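Local atomic coordinates of N-acetylgalactosaminyltransferase 7 (Homo sapiens, PDB entry 6IWR), a protein that belongs to the glycosyltransferases that join a GT-A type catalytic domain to a ricin-type beta-trefoil lectin domain. Residues D297-L301 against Y419-R424; K491-V497 against K534-H539; E515-L519 against L542-W548. All blocks are in the same frame, centred on the assembly; numbering follows the deposited sequence.

Interaction 1: D297-L301 against Y419-R424; sequences DWSML and YFYASR
Trp298 and Phe420 meet backbone to backbone, CA to CA 5.1 Å, where a type I beta turn from Asp297 to Met300 abuts the last turn of helix 417-423. The carbonyl of Trp298 is directed at the helix: its O lies 3.1 Å from Phe420 CA in a nearly straight CA-H...O contact, 166° at the hydrogen. Ser423 packs beside the same peptide, OG 3.5 Å from Trp298 CB. That hydroxyl donates to Tyr419 O, which thus takes two bonds, from Ser423 OG and Ser423 N on opposite faces of its plane. Phe420 has its ring swung anti to the backbone N, alongside the turn; CE1 comes edge-on to Ser299 O at 3.4 Å and also meets Met300 CB at 4.2 Å. Ser299 O receives the hydrogen bond that joins the two segments, from Arg424 NH1 at 2.9 Å and 151°. Arg424 is the first residue beyond the helix, and the bend in its chain at chi3 (85°) brings the guanidinium round to the carbonyl, which lies close to the guanidinium plane; CG and CD pass along Ser299 CB. Leu301 crosses Arg424 at about a right angle, with CD2 at the guanidinium edge, 4.0 Å from NH1. Within the turn, Asp297 OD1 accepts from Ser299 N, making an Asx turn, and Ser299 OG on one face of the carboxylate and from Leu301 N on the other. The Trp298 indole lies against Tyr419 CB and bonds through NE1 to Tyr465 O, while Met300 runs into helices 400-412 and 355-365. The contact thus joins a loop of the glycosyltransferase domain to a helix end through a charged donor and a neutral carbonyl; Arg424 also has a long, weak ion pair with Glu426, and Asp297 OD1, 6.1 Å from Arg424 NH1, may add a modest attraction.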
loop_
_atom_site.group_PDB
_atom_site.type_symbol
_atom_site.label_atom_id
_atom_site.label_comp_id
_atom_site.label_asym_id
_atom_site.label_seq_id
_atom_site.Cartn_x
_atom_site.Cartn_y
_atom_site.Cartn_z
ATOM N N ASP A 297 0.605 -22.850 -3.764
ATOM C CA ASP A 297 1.878 -22.833 -4.475
ATOM C C ASP A 297 2.934 -23.441 -3.547
ATOM O O ASP A 297 2.639 -23.808 -2.409
ATOM C CB ASP A 297 2.211 -21.410 -4.960
ATOM C CG ASP A 297 2.609 -20.454 -3.824
ATOM O OD1 ASP A 297 2.997 -20.922 -2.729
ATOM O OD2 ASP A 297 2.544 -19.211 -4.033
ATOM N N TRP A 298 4.179 -23.530 -4.001
ATOM C CA TRP A 298 5.185 -24.286 -3.263
ATOM C C TRP A 298 5.868 -23.488 -2.154
ATOM O O TRP A 298 6.754 -24.023 -1.469
ATOM C CB TRP A 298 6.177 -24.875 -4.264
ATOM C CG TRP A 298 5.370 -25.698 -5.192
ATOM C CD1 TRP A 298 4.990 -25.387 -6.471
ATOM C CD2 TRP A 298 4.719 -26.930 -4.873
ATOM N NE1 TRP A 298 4.179 -26.379 -6.981
ATOM C CE2 TRP A 298 3.998 -27.333 -6.015
ATOM C CE3 TRP A 298 4.682 -27.738 -3.726
ATOM C CZ2 TRP A 298 3.262 -28.497 -6.048
ATOM C CZ3 TRP A 298 3.958 -28.912 -3.765
ATOM C CH2 TRP A 298 3.248 -29.275 -4.911
ATOM N N SER A 299 5.462 -22.239 -1.948
ATOM C CA SER A 299 5.712 -21.541 -0.692
ATOM C C SER A 299 4.600 -21.787 0.314
ATOM O O SER A 299 4.689 -21.318 1.459
ATOM C CB SER A 299 5.872 -20.039 -0.931
ATOM O OG SER A 299 5.049 -19.632 -1.999
ATOM N N MET A 300 3.575 -22.529 -0.104
ATOM C CA MET A 300 2.432 -22.901 0.719
ATOM C C MET A 300 1.489 -21.722 0.955
ATOM O O MET A 300 0.839 -21.639 1.994
ATOM C CB MET A 300 2.858 -23.518 2.052
ATOM C CG MET A 300 1.726 -24.317 2.673
ATOM S SD MET A 300 2.056 -25.138 4.246
ATOM C CE MET A 300 2.399 -26.806 3.745
ATOM N N LEU A 301 1.404 -20.809 -0.004
ATOM C CA LEU A 301 0.356 -19.807 0.004
ATOM C C LEU A 301 -0.922 -20.391 -0.590
ATOM O O LEU A 301 -0.898 -21.063 -1.628
ATOM C CB LEU A 301 0.779 -18.571 -0.780
ATOM C CG LEU A 301 2.021 -17.904 -0.198
ATOM C CD1 LEU A 301 2.293 -16.639 -0.980
ATOM C CD2 LEU A 301 1.876 -17.653 1.319
ATOM N N TYR A 419 10.747 -28.803 -2.811
ATOM C CA TYR A 419 10.121 -27.681 -3.506
ATOM C C TYR A 419 9.815 -26.539 -2.542
ATOM O O TYR A 419 9.992 -25.366 -2.886
ATOM C CB TYR A 419 8.861 -28.151 -4.239
ATOM C CG TYR A 419 9.169 -29.265 -5.205
ATOM C CD1 TYR A 419 10.027 -29.042 -6.267
ATOM C CD2 TYR A 419 8.655 -30.542 -5.027
ATOM C CE1 TYR A 419 10.357 -30.031 -7.136
ATOM C CE2 TYR A 419 8.973 -31.552 -5.904
ATOM C CZ TYR A 419 9.825 -31.287 -6.962
ATOM O OH TYR A 419 10.167 -32.273 -7.860
ATOM N N PHE A 420 9.375 -26.851 -1.324
ATOM C CA PHE A 420 9.088 -25.784 -0.375
ATOM C C PHE A 420 10.360 -25.017 -0.009
ATOM O O PHE A 420 10.348 -23.779 0.090
ATOM C CB PHE A 420 8.418 -26.352 0.871
ATOM C CG PHE A 420 8.202 -25.332 1.932
ATOM C CD1 PHE A 420 7.146 -24.433 1.854
ATOM C CD2 PHE A 420 9.080 -25.233 2.989
ATOM C CE1 PHE A 420 6.974 -23.466 2.834
ATOM C CE2 PHE A 420 8.919 -24.268 3.956
ATOM C CZ PHE A 420 7.872 -23.389 3.882
ATOM N N TYR A 421 11.477 -25.738 0.169
ATOM C CA TYR A 421 12.748 -25.121 0.535
ATOM C C TYR A 421 13.389 -24.336 -0.613
ATOM O O TYR A 421 14.079 -23.340 -0.352
ATOM C CB TYR A 421 13.683 -26.199 1.068
ATOM C CG TYR A 421 13.281 -26.712 2.431
ATOM C CD1 TYR A 421 12.804 -25.837 3.404
ATOM C CD2 TYR A 421 13.382 -28.060 2.749
ATOM C CE1 TYR A 421 12.433 -26.281 4.652
ATOM C CE2 TYR A 421 13.007 -28.525 4.004
ATOM C CZ TYR A 421 12.539 -27.623 4.951
ATOM O OH TYR A 421 12.168 -28.069 6.199
ATOM N N ALA A 422 13.171 -24.747 -1.870
ATOM C CA ALA A 422 13.542 -23.910 -3.008
ATOM C C ALA A 422 12.741 -22.612 -3.042
ATOM O O ALA A 422 13.285 -21.559 -3.400
ATOM C CB ALA A 422 13.348 -24.666 -4.324
ATOM N N SER A 423 11.455 -22.663 -2.670
ATOM C CA SER A 423 10.661 -21.441 -2.626
ATOM C C SER A 423 11.044 -20.572 -1.442
ATOM O O SER A 423 11.081 -19.349 -1.574
ATOM C CB SER A 423 9.172 -21.771 -2.572
ATOM O OG SER A 423 8.799 -22.603 -3.649
ATOM N N ARG A 424 11.332 -21.173 -0.291
ATOM C CA ARG A 424 11.645 -20.431 0.932
ATOM C C ARG A 424 12.910 -21.014 1.546
ATOM O O ARG A 424 12.870 -21.687 2.586
ATOM C CB ARG A 424 10.466 -20.473 1.913
ATOM C CG ARG A 424 9.147 -20.176 1.232
ATOM C CD ARG A 424 7.961 -20.180 2.189
ATOM N NE ARG A 424 7.838 -18.866 2.810
ATOM C CZ ARG A 424 6.720 -18.153 2.836
ATOM N NH1 ARG A 424 5.597 -18.648 2.303
ATOM N NH2 ARG A 424 6.735 -16.959 3.418
#

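Interaction 2: K491-V497 against K534-H539; sequences KTNGGFV and KVMITH
Phe496 lies under the aliphatic chain of Lys534, whose CD sits over the middle of the ring, 4.0 Å from its centroid and only 5° off the normal, a CH-pi contact. The bends along the lysine chain lay CE on the same face, while Gly494 O stands over the opposite one. Met536 comes in obliquely: its CB is 3.8 Å from Phe496 CE1, and SD, 5.4 Å from the ring centroid, makes a Met-aromatic contact. Backbone bonds join the antiparallel segments on either side of the single bridge between Phe496 and Met536: Val497 N donates to Val535 O at 3.0 Å, Ile537 N to Gly495 O at 2.8 Å, and Gly494 N to Ile537 O. A type I' turn from Thr492 to Gly495 swings the loop back over Ile537, whose CG2 lies 3.4 Å from Lys491 O and whose CG1 meets Val497 CG2. In the beta-trefoil domain, loop 491-497 thus covers one edge of strand 534-539, an edge strand of its antiparallel sheet; strand 524-529 pairs with the other edge, and Val497 and Val535 both rest on Val575 of strand 575-578.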
loop_
_atom_site.group_PDB
_atom_site.type_symbol
_atom_site.label_atom_id
_atom_site.label_comp_id
_atom_site.label_asym_id
_atom_site.label_seq_id
_atom_site.Cartn_x
_atom_site.Cartn_y
_atom_site.Cartn_z
ATOM N N LYS A 491 9.082 -3.007 -3.373
ATOM C CA LYS A 491 8.515 -2.738 -4.691
ATOM C C LYS A 491 8.105 -4.033 -5.378
ATOM O O LYS A 491 8.751 -5.070 -5.227
ATOM C CB LYS A 491 9.520 -2.006 -5.574
ATOM C CG LYS A 491 9.258 -0.531 -5.785
ATOM C CD LYS A 491 10.155 0.318 -4.906
ATOM C CE LYS A 491 11.289 0.968 -5.684
ATOM N NZ LYS A 491 10.827 2.139 -6.462
ATOM N N THR A 492 7.021 -3.968 -6.143
ATOM C CA THR A 492 6.555 -5.105 -6.928
ATOM C C THR A 492 6.214 -4.654 -8.344
ATOM O O THR A 492 6.217 -3.462 -8.660
ATOM C CB THR A 492 5.313 -5.754 -6.328
ATOM O OG1 THR A 492 4.354 -4.722 -6.063
ATOM C CG2 THR A 492 5.657 -6.510 -5.054
ATOM N N ASN A 493 5.958 -5.646 -9.199
ATOM C CA ASN A 493 5.294 -5.481 -10.495
ATOM C C ASN A 493 5.680 -4.188 -11.198
ATOM O O ASN A 493 4.845 -3.330 -11.485
ATOM C CB ASN A 493 3.780 -5.569 -10.326
ATOM C CG ASN A 493 3.333 -6.950 -9.892
ATOM O OD1 ASN A 493 3.861 -7.956 -10.373
ATOM N ND2 ASN A 493 2.378 -7.012 -8.967
ATOM N N GLY A 494 6.959 -4.058 -11.517
ATOM C CA GLY A 494 7.431 -2.936 -12.295
ATOM C C GLY A 494 8.366 -1.996 -11.570
ATOM O O GLY A 494 9.111 -1.264 -12.238
ATOM N N GLY A 495 8.362 -1.974 -10.235
ATOM C CA GLY A 495 9.214 -1.070 -9.483
ATOM C C GLY A 495 10.683 -1.361 -9.704
ATOM O O GLY A 495 11.078 -2.423 -10.186
ATOM N N PHE A 496 11.516 -0.388 -9.346
ATOM C CA PHE A 496 12.958 -0.501 -9.529
ATOM C C PHE A 496 13.658 -0.765 -8.204
ATOM O O PHE A 496 13.438 -0.058 -7.216
ATOM C CB PHE A 496 13.535 0.748 -10.177
ATOM C CG PHE A 496 13.065 0.953 -11.560
ATOM C CD1 PHE A 496 13.321 -0.006 -12.526
ATOM C CD2 PHE A 496 12.366 2.099 -11.907
ATOM C CE1 PHE A 496 12.885 0.170 -13.825
ATOM C CE2 PHE A 496 11.922 2.289 -13.208
ATOM C CZ PHE A 496 12.179 1.322 -14.169
ATOM N N VAL A 497 14.498 -1.778 -8.206
ATOM C CA VAL A 497 15.240 -2.206 -7.034
ATOM C C VAL A 497 16.340 -1.193 -6.768
ATOM O O VAL A 497 16.875 -0.591 -7.700
ATOM C CB VAL A 497 15.779 -3.630 -7.286
ATOM C CG1 VAL A 497 17.291 -3.671 -7.397
ATOM C CG2 VAL A 497 15.236 -4.608 -6.276
ATOM N N LYS A 534 18.355 0.158 -15.484
ATOM C CA LYS A 534 17.856 -0.155 -14.159
ATOM C C LYS A 534 17.365 -1.591 -14.110
ATOM O O LYS A 534 16.962 -2.183 -15.120
ATOM C CB LYS A 534 16.715 0.769 -13.759
ATOM C CG LYS A 534 17.079 2.205 -13.600
ATOM C CD LYS A 534 15.895 3.066 -14.025
ATOM C CE LYS A 534 15.444 4.030 -12.946
ATOM N NZ LYS A 534 15.286 5.404 -13.510
ATOM N N VAL A 535 17.407 -2.141 -12.903
ATOM C CA VAL A 535 16.909 -3.470 -12.606
ATOM C C VAL A 535 15.540 -3.324 -11.978
ATOM O O VAL A 535 15.371 -2.634 -10.965
ATOM C CB VAL A 535 17.869 -4.216 -11.676
ATOM C CG1 VAL A 535 17.333 -5.590 -11.347
ATOM C CG2 VAL A 535 19.207 -4.282 -12.335
ATOM N N MET A 536 14.572 -3.985 -12.574
ATOM C CA MET A 536 13.176 -3.887 -12.218
ATOM C C MET A 536 12.742 -5.199 -11.576
ATOM O O MET A 536 13.381 -6.236 -11.762
ATOM C CB MET A 536 12.386 -3.575 -13.490
ATOM C CG MET A 536 10.901 -3.316 -13.365
ATOM S SD MET A 536 10.221 -3.235 -15.037
ATOM C CE MET A 536 11.086 -4.616 -15.786
ATOM N N ILE A 537 11.664 -5.136 -10.796
ATOM C CA ILE A 537 11.045 -6.289 -10.142
ATOM C C ILE A 537 9.650 -6.464 -10.734
ATOM O O ILE A 537 8.863 -5.510 -10.741
ATOM C CB ILE A 537 10.943 -6.074 -8.625
ATOM C CG1 ILE A 537 12.044 -6.766 -7.880
ATOM C CG2 ILE A 537 9.700 -6.725 -8.078
ATOM C CD1 ILE A 537 11.515 -7.336 -6.579
ATOM N N THR A 538 9.325 -7.666 -11.219
ATOM C CA THR A 538 7.981 -7.902 -11.748
ATOM C C THR A 538 7.522 -9.300 -11.424
ATOM O O THR A 538 8.285 -10.132 -10.931
ATOM C CB THR A 538 7.866 -7.775 -13.271
ATOM O OG1 THR A 538 9.097 -7.308 -13.832
ATOM C CG2 THR A 538 6.730 -6.845 -13.633
ATOM N N HIS A 539 6.271 -9.567 -11.787
ATOM C CA HIS A 539 5.742 -10.910 -11.660
ATOM C C HIS A 539 6.394 -11.843 -12.679
ATOM O O HIS A 539 6.698 -11.464 -13.818
ATOM C CB HIS A 539 4.225 -10.926 -11.823
ATOM C CG HIS A 539 3.628 -12.275 -11.579
ATOM N ND1 HIS A 539 2.930 -12.970 -12.543
ATOM C CD2 HIS A 539 3.681 -13.085 -10.494
ATOM C CE1 HIS A 539 2.551 -14.137 -12.051
ATOM N NE2 HIS A 539 2.997 -14.233 -10.811
#

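Interaction 3: E515-L519 against L542-W548; sequences EANQL and LNEFKEW
Asn517 and Trp548 are tied through the backbone: Asn517 O accepts from Trp548 N at 3.1 Å and 151°, the donor tilted somewhat out of the carbonyl plane. The same oxygen takes a weak second bond from Glu547 N, at 2.9 Å but bent to 117°. Glu547 N also donates weakly to Phe545 O, closing an inverse gamma turn centred on Lys546, so this N-H is shared between two carbonyls, neither bond well aligned. The second strong bond between the segments comes from a side chain. Gln518, extended beyond CG (chi2 -177°), carries its amide across to the 542-548 loop, where NE2 donates to Glu544 O at 2.9 Å; the acceptor lies close to the amide plane. NE2 also makes a weak bond to Asn541 O, whereas Leu542 O is near it at an angle too poor for bonding. Both segments are connections between strands of the ricin-type beta-trefoil, 515-519 leading from strand 511-514 into 519-521 and 542-548 from 534-539 into 548-551. By sequence, Lys546-Glu547-Trp548 probably stands where such lectin domains often carry a Gln-x-Trp motif. The Trp548 indole is held by packing and by one hydrogen bond: Leu519 CD1 stands over the face of its five-membered ring, 4.2 Å from the centroid, and Leu519 CB is 3.5 Å from Trp548 CD1, while NE1 donates to Leu526 O. The carboxylate of Glu547, which takes no part in the contact with 515-519, has both oxygens satisfied, OE1 by Thr527 OG1 and OE2 by His559 NE2. Lys546, itself exposed, runs its aliphatic chain past Ala516, with CG 3.3 Å from Ala516 O.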
loop_
_atom_site.group_PDB
_atom_site.type_symbol
_atom_site.label_atom_id
_atom_site.label_comp_id
_atom_site.label_asym_id
_atom_site.label_seq_id
_atom_site.Cartn_x
_atom_site.Cartn_y
_atom_site.Cartn_z
ATOM N N GLU A 515 18.341 -22.378 -10.634
ATOM C CA GLU A 515 18.992 -23.116 -11.709
ATOM C C GLU A 515 18.438 -22.734 -13.076
ATOM O O GLU A 515 19.055 -23.064 -14.095
ATOM C CB GLU A 515 18.846 -24.618 -11.523
ATOM C CG GLU A 515 19.741 -25.215 -10.456
ATOM C CD GLU A 515 19.652 -26.732 -10.431
ATOM O OE1 GLU A 515 18.762 -27.282 -11.124
ATOM O OE2 GLU A 515 20.475 -27.367 -9.737
ATOM N N ALA A 516 17.284 -22.064 -13.129
ATOM C CA ALA A 516 16.743 -21.568 -14.386
ATOM C C ALA A 516 17.231 -20.164 -14.706
ATOM O O ALA A 516 16.750 -19.545 -15.664
ATOM C CB ALA A 516 15.218 -21.596 -14.365
ATOM N N ASN A 517 18.175 -19.645 -13.929
ATOM C CA ASN A 517 18.708 -18.321 -14.171
ATOM C C ASN A 517 17.702 -17.227 -13.807
ATOM O O ASN A 517 17.725 -16.136 -14.377
ATOM C CB ASN A 517 19.160 -18.203 -15.628
ATOM C CG ASN A 517 20.305 -19.153 -15.953
ATOM O OD1 ASN A 517 21.377 -19.044 -15.376
ATOM N ND2 ASN A 517 20.089 -20.073 -16.881
ATOM N N GLN A 518 16.808 -17.489 -12.853
ATOM C CA GLN A 518 15.878 -16.467 -12.395
ATOM C C GLN A 518 16.365 -15.896 -11.068
ATOM O O GLN A 518 16.728 -16.647 -10.159
ATOM C CB GLN A 518 14.459 -17.028 -12.266
ATOM C CG GLN A 518 13.941 -17.754 -13.523
ATOM C CD GLN A 518 12.489 -18.250 -13.390
ATOM O OE1 GLN A 518 12.169 -19.084 -12.533
ATOM N NE2 GLN A 518 11.608 -17.733 -14.251
ATOM N N LEU A 519 16.414 -14.565 -10.984
ATOM C CA LEU A 519 16.738 -13.854 -9.752
ATOM C C LEU A 519 15.426 -13.420 -9.104
ATOM O O LEU A 519 14.749 -12.514 -9.606
ATOM C CB LEU A 519 17.622 -12.645 -10.039
ATOM C CG LEU A 519 18.885 -12.437 -9.203
ATOM C CD1 LEU A 519 19.340 -11.014 -9.365
ATOM C CD2 LEU A 519 18.676 -12.778 -7.732
ATOM N N LEU A 542 7.262 -19.393 -15.247
ATOM C CA LEU A 542 8.325 -20.394 -15.225
ATOM C C LEU A 542 9.465 -20.118 -16.208
ATOM O O LEU A 542 10.631 -20.417 -15.909
ATOM C CB LEU A 542 7.747 -21.782 -15.479
ATOM C CG LEU A 542 8.285 -22.737 -14.410
ATOM C CD1 LEU A 542 8.634 -24.066 -15.060
ATOM C CD2 LEU A 542 9.514 -22.138 -13.683
ATOM N N ASN A 543 9.179 -19.556 -17.373
ATOM C CA ASN A 543 10.243 -19.399 -18.357
ATOM C C ASN A 543 10.497 -17.943 -18.698
ATOM O O ASN A 543 11.029 -17.628 -19.773
ATOM C CB ASN A 543 9.910 -20.215 -19.599
ATOM C CG ASN A 543 9.666 -21.655 -19.257
ATOM O OD1 ASN A 543 8.779 -22.295 -19.811
ATOM N ND2 ASN A 543 10.441 -22.171 -18.306
ATOM N N GLU A 544 10.153 -17.055 -17.782
ATOM C CA GLU A 544 10.233 -15.626 -18.000
ATOM C C GLU A 544 11.425 -15.076 -17.239
ATOM O O GLU A 544 11.644 -15.432 -16.079
ATOM C CB GLU A 544 8.937 -14.946 -17.556
ATOM C CG GLU A 544 8.162 -14.307 -18.699
ATOM C CD GLU A 544 6.811 -13.759 -18.259
ATOM O OE1 GLU A 544 6.303 -14.212 -17.201
ATOM O OE2 GLU A 544 6.272 -12.869 -18.967
ATOM N N PHE A 545 12.210 -14.235 -17.904
ATOM C CA PHE A 545 13.334 -13.563 -17.266
ATOM C C PHE A 545 14.393 -14.554 -16.773
ATOM O O PHE A 545 15.031 -14.332 -15.740
ATOM C CB PHE A 545 12.837 -12.689 -16.121
ATOM C CG PHE A 545 11.641 -11.872 -16.469
ATOM C CD1 PHE A 545 11.667 -11.032 -17.557
ATOM C CD2 PHE A 545 10.478 -11.948 -15.710
ATOM C CE1 PHE A 545 10.562 -10.275 -17.879
ATOM C CE2 PHE A 545 9.363 -11.193 -16.034
ATOM C CZ PHE A 545 9.411 -10.357 -17.112
ATOM N N LYS A 546 14.571 -15.667 -17.501
ATOM C CA LYS A 546 15.681 -16.585 -17.244
ATOM C C LYS A 546 16.991 -15.927 -17.654
ATOM O O LYS A 546 17.628 -16.367 -18.611
ATOM C CB LYS A 546 15.495 -17.901 -18.005
ATOM C CG LYS A 546 14.226 -18.671 -17.661
ATOM C CD LYS A 546 13.652 -19.381 -18.896
ATOM C CE LYS A 546 13.805 -20.888 -18.842
ATOM N NZ LYS A 546 15.204 -21.299 -18.537
ATOM N N GLU A 547 17.420 -14.880 -16.951
ATOM C CA GLU A 547 18.396 -14.010 -17.591
ATOM C C GLU A 547 19.576 -13.597 -16.702
ATOM O O GLU A 547 20.248 -12.605 -17.010
ATOM C CB GLU A 547 17.665 -12.777 -18.129
ATOM C CG GLU A 547 16.985 -11.956 -17.053
ATOM C CD GLU A 547 16.320 -10.707 -17.604
ATOM O OE1 GLU A 547 15.286 -10.828 -18.307
ATOM O OE2 GLU A 547 16.851 -9.602 -17.354
ATOM N N TRP A 548 19.885 -14.340 -15.642
ATOM C CA TRP A 548 20.997 -14.011 -14.756
ATOM C C TRP A 548 21.856 -15.245 -14.533
ATOM O O TRP A 548 21.352 -16.367 -14.451
ATOM C CB TRP A 548 20.511 -13.474 -13.378
ATOM C CG TRP A 548 19.673 -12.244 -13.456
ATOM C CD1 TRP A 548 18.308 -12.183 -13.450
ATOM C CD2 TRP A 548 20.138 -10.889 -13.587
ATOM N NE1 TRP A 548 17.888 -10.873 -13.554
ATOM C CE2 TRP A 548 18.985 -10.054 -13.641
ATOM C CE3 TRP A 548 21.410 -10.298 -13.651
ATOM C CZ2 TRP A 548 19.063 -8.659 -13.770
ATOM C CZ3 TRP A 548 21.495 -8.906 -13.773
ATOM C CH2 TRP A 548 20.319 -8.101 -13.832
#

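Overall arrangement
Interaction 1 comes first along the chain and is complete before the other two begin; it joins a loop of the glycosyltransferase domain to helix 417-423. Interactions 2 and 3 both belong to the beta-trefoil domain, and their segments alternate in sequence. Their centres are about 15 Å apart and they touch, His539 O lying 3.5 Å from Phe545 CE2 and Val535 packing on Trp548. Strand 524-529 borders both. Interaction 1 keeps its distance, its centre about 21 Å from that of interaction 2 and about 17 Å from that of interaction 3, nearest atoms about 8 Å away in each case. Ala422 O bonds to Asn471 in the sheet of strand 534-539, consistent with helix 417-423 lying between the domains.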